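Local coordinates for NIF3-related protein (Bacillus cereus, PDB 2GX8), which is of unknown function but belongs to the Nif3 family and carries a two-zinc site together with a probable regulatory domain, at residues V130-G135 and L267-I272. Residues are numbered along the deposited sequence; the frame is centred on the assembly and turned at random.
Sequences VDVAKG and LGLGKI. With ZN (zinc ion), chain M.
The carboxylate of D131 turns its oxygens to a zinc ion, while L269 CD2 reaches D131 CB (3.6 Å) from one side of the carboxylate plane, beyond the carboxylate itself. OD1 of D131 binds the zinc at 2.3 Å, with OD2 a longer second oxygen at 2.8 Å; H92 and E360 are the other protein ligands, and E360 also binds the second zinc. Aspartate thus offers oxygens to the metal while its methylene packs against leucine. The second flat group is the peptide joining L267 to G268. V132 CG1 stands squarely over its nitrogen, G268 N, at 3.7 Å and meets CB of L267 from the same side. With chi1 179°, CG1 lies anti to V132 N and points at the strand, leaving CG2 to approach L269 CD2. Branching at CB lets valine serve both leucines; L269 also touches L313 of strand 306-313.

No direct backbone hydrogen bond joins helix 128-132 to this corner between strands 262-268 and 270-280. Instead, the CA-H of V132 points at G268 O, 3.4 Å from CA and nearly straight (166° at H). G268 N donates to a water at 3.0 Å; the water also lies 2.5 Å from V132 O, short enough to leave that half of the bridge doubtful. The almost fully stretched backbone of G268 suits glycine, whose bare CA comes within 4.7 Å of V132 CA. D131 O is held separately by N138 ND2. Apolar packing and a CH-O contact, with a water between the two backbones, therefore join helix end to strand corner, consistent with a second shell in which L269 helps position the zinc ligand D131.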
loop_
_atom_site.group_PDB
_atom_site.type_symbol
_atom_site.label_atom_id
_atom_site.label_comp_id
_atom_site.label_asym_id
_atom_site.label_seq_id
_atom_site.Cartn_x
_atom_site.Cartn_y
_atom_site.Cartn_z
ATOM N N VAL C 130 14.669 -21.331 -16.269
ATOM C CA VAL C 130 15.106 -21.881 -17.566
ATOM C C VAL C 130 15.497 -20.724 -18.534
ATOM O O VAL C 130 16.245 -20.911 -19.493
ATOM C CB VAL C 130 14.038 -22.866 -18.156
ATOM C CG1 VAL C 130 14.409 -23.367 -19.547
ATOM C CG2 VAL C 130 13.856 -24.054 -17.226
ATOM N N ASP C 131 15.007 -19.520 -18.238
ATOM C CA ASP C 131 15.321 -18.321 -19.002
ATOM C C ASP C 131 16.709 -17.809 -18.636
ATOM O O ASP C 131 17.480 -17.378 -19.498
ATOM C CB ASP C 131 14.311 -17.225 -18.655
ATOM C CG ASP C 131 12.945 -17.481 -19.237
ATOM O OD1 ASP C 131 12.815 -17.336 -20.470
ATOM O OD2 ASP C 131 11.987 -17.763 -18.474
ATOM N N VAL C 132 16.989 -17.875 -17.333
ATOM C CA VAL C 132 18.223 -17.387 -16.700
ATOM C C VAL C 132 19.421 -18.332 -16.808
ATOM O O VAL C 132 20.539 -17.896 -17.036
ATOM C CB VAL C 132 17.956 -17.124 -15.179
ATOM C CG1 VAL C 132 19.214 -16.633 -14.468
ATOM C CG2 VAL C 132 16.812 -16.134 -14.978
ATOM N N ALA C 133 19.183 -19.630 -16.645
ATOM C CA ALA C 133 20.271 -20.615 -16.616
ATOM C C ALA C 133 21.048 -20.825 -17.912
ATOM O O ALA C 133 20.469 -20.749 -18.998
ATOM C CB ALA C 133 19.753 -21.956 -16.111
ATOM N N LYS C 134 22.355 -21.099 -17.771
ATOM C CA LYS C 134 23.230 -21.436 -18.894
ATOM C C LYS C 134 22.678 -22.696 -19.565
ATOM O O LYS C 134 22.277 -23.654 -18.878
ATOM C CB LYS C 134 24.660 -21.699 -18.399
ATOM C CG LYS C 134 25.635 -22.165 -19.486
ATOM C CD LYS C 134 26.920 -22.753 -18.893
ATOM C CE LYS C 134 27.835 -23.342 -19.988
ATOM N NZ LYS C 134 29.159 -23.886 -19.474
ATOM N N GLY C 135 22.630 -22.686 -20.899
ATOM C CA GLY C 135 22.075 -23.798 -21.677
ATOM C C GLY C 135 20.558 -23.677 -21.827
ATOM O O GLY C 135 19.916 -24.510 -22.470
ATOM N N LEU C 267 24.383 -14.093 -14.081
ATOM C CA LEU C 267 23.333 -14.796 -14.806
ATOM C C LEU C 267 22.167 -13.807 -14.962
ATOM O O LEU C 267 22.018 -12.872 -14.161
ATOM C CB LEU C 267 22.891 -16.067 -14.065
ATOM C CG LEU C 267 23.882 -17.251 -13.965
ATOM C CD1 LEU C 267 23.496 -18.209 -12.874
ATOM C CD2 LEU C 267 24.049 -17.993 -15.284
ATOM N N GLY C 268 21.366 -13.999 -16.009
ATOM C CA GLY C 268 20.253 -13.115 -16.275
ATOM C C GLY C 268 19.414 -13.451 -17.485
ATOM O O GLY C 268 19.476 -14.535 -18.029
ATOM N N LEU C 269 18.620 -12.493 -17.914
ATOM C CA LEU C 269 17.722 -12.713 -19.021
ATOM C C LEU C 269 18.333 -12.316 -20.344
ATOM O O LEU C 269 18.956 -11.279 -20.429
ATOM C CB LEU C 269 16.449 -11.902 -18.806
ATOM C CG LEU C 269 15.576 -12.348 -17.644
ATOM C CD1 LEU C 269 14.501 -11.310 -17.452
ATOM C CD2 LEU C 269 14.999 -13.748 -17.915
ATOM N N GLY C 270 18.131 -13.140 -21.367
ATOM C CA GLY C 270 18.619 -12.866 -22.723
ATOM C C GLY C 270 20.112 -12.866 -22.930
ATOM O O GLY C 270 20.876 -12.759 -21.963
ATOM N N LYS C 271 20.520 -12.971 -24.204
ATOM C CA LYS C 271 21.939 -12.956 -24.631
ATOM C C LYS C 271 22.220 -11.836 -25.637
ATOM O O LYS C 271 21.345 -11.419 -26.378
ATOM C CB LYS C 271 22.348 -14.299 -25.274
ATOM C CG LYS C 271 22.332 -15.488 -24.303
ATOM C CD LYS C 271 23.442 -15.356 -23.288
ATOM C CE LYS C 271 23.324 -16.399 -22.184
ATOM N NZ LYS C 271 24.523 -16.430 -21.283
ATOM N N ILE C 272 23.434 -11.309 -25.638
ATOM C CA ILE C 272 23.795 -10.327 -26.633
ATOM C C ILE C 272 25.113 -10.799 -27.200
ATOM O O ILE C 272 26.007 -11.145 -26.440
ATOM C CB ILE C 272 23.787 -8.848 -26.112
ATOM C CG1 ILE C 272 23.954 -7.868 -27.298
ATOM C CG2 ILE C 272 24.794 -8.607 -24.982
ATOM C CD1 ILE C 272 23.793 -6.404 -26.935
HETATM ZN ZN ZN M . 10.664 -17.931 -20.930
HETATM O O HOH W 1 22.219 -16.271 -17.800
#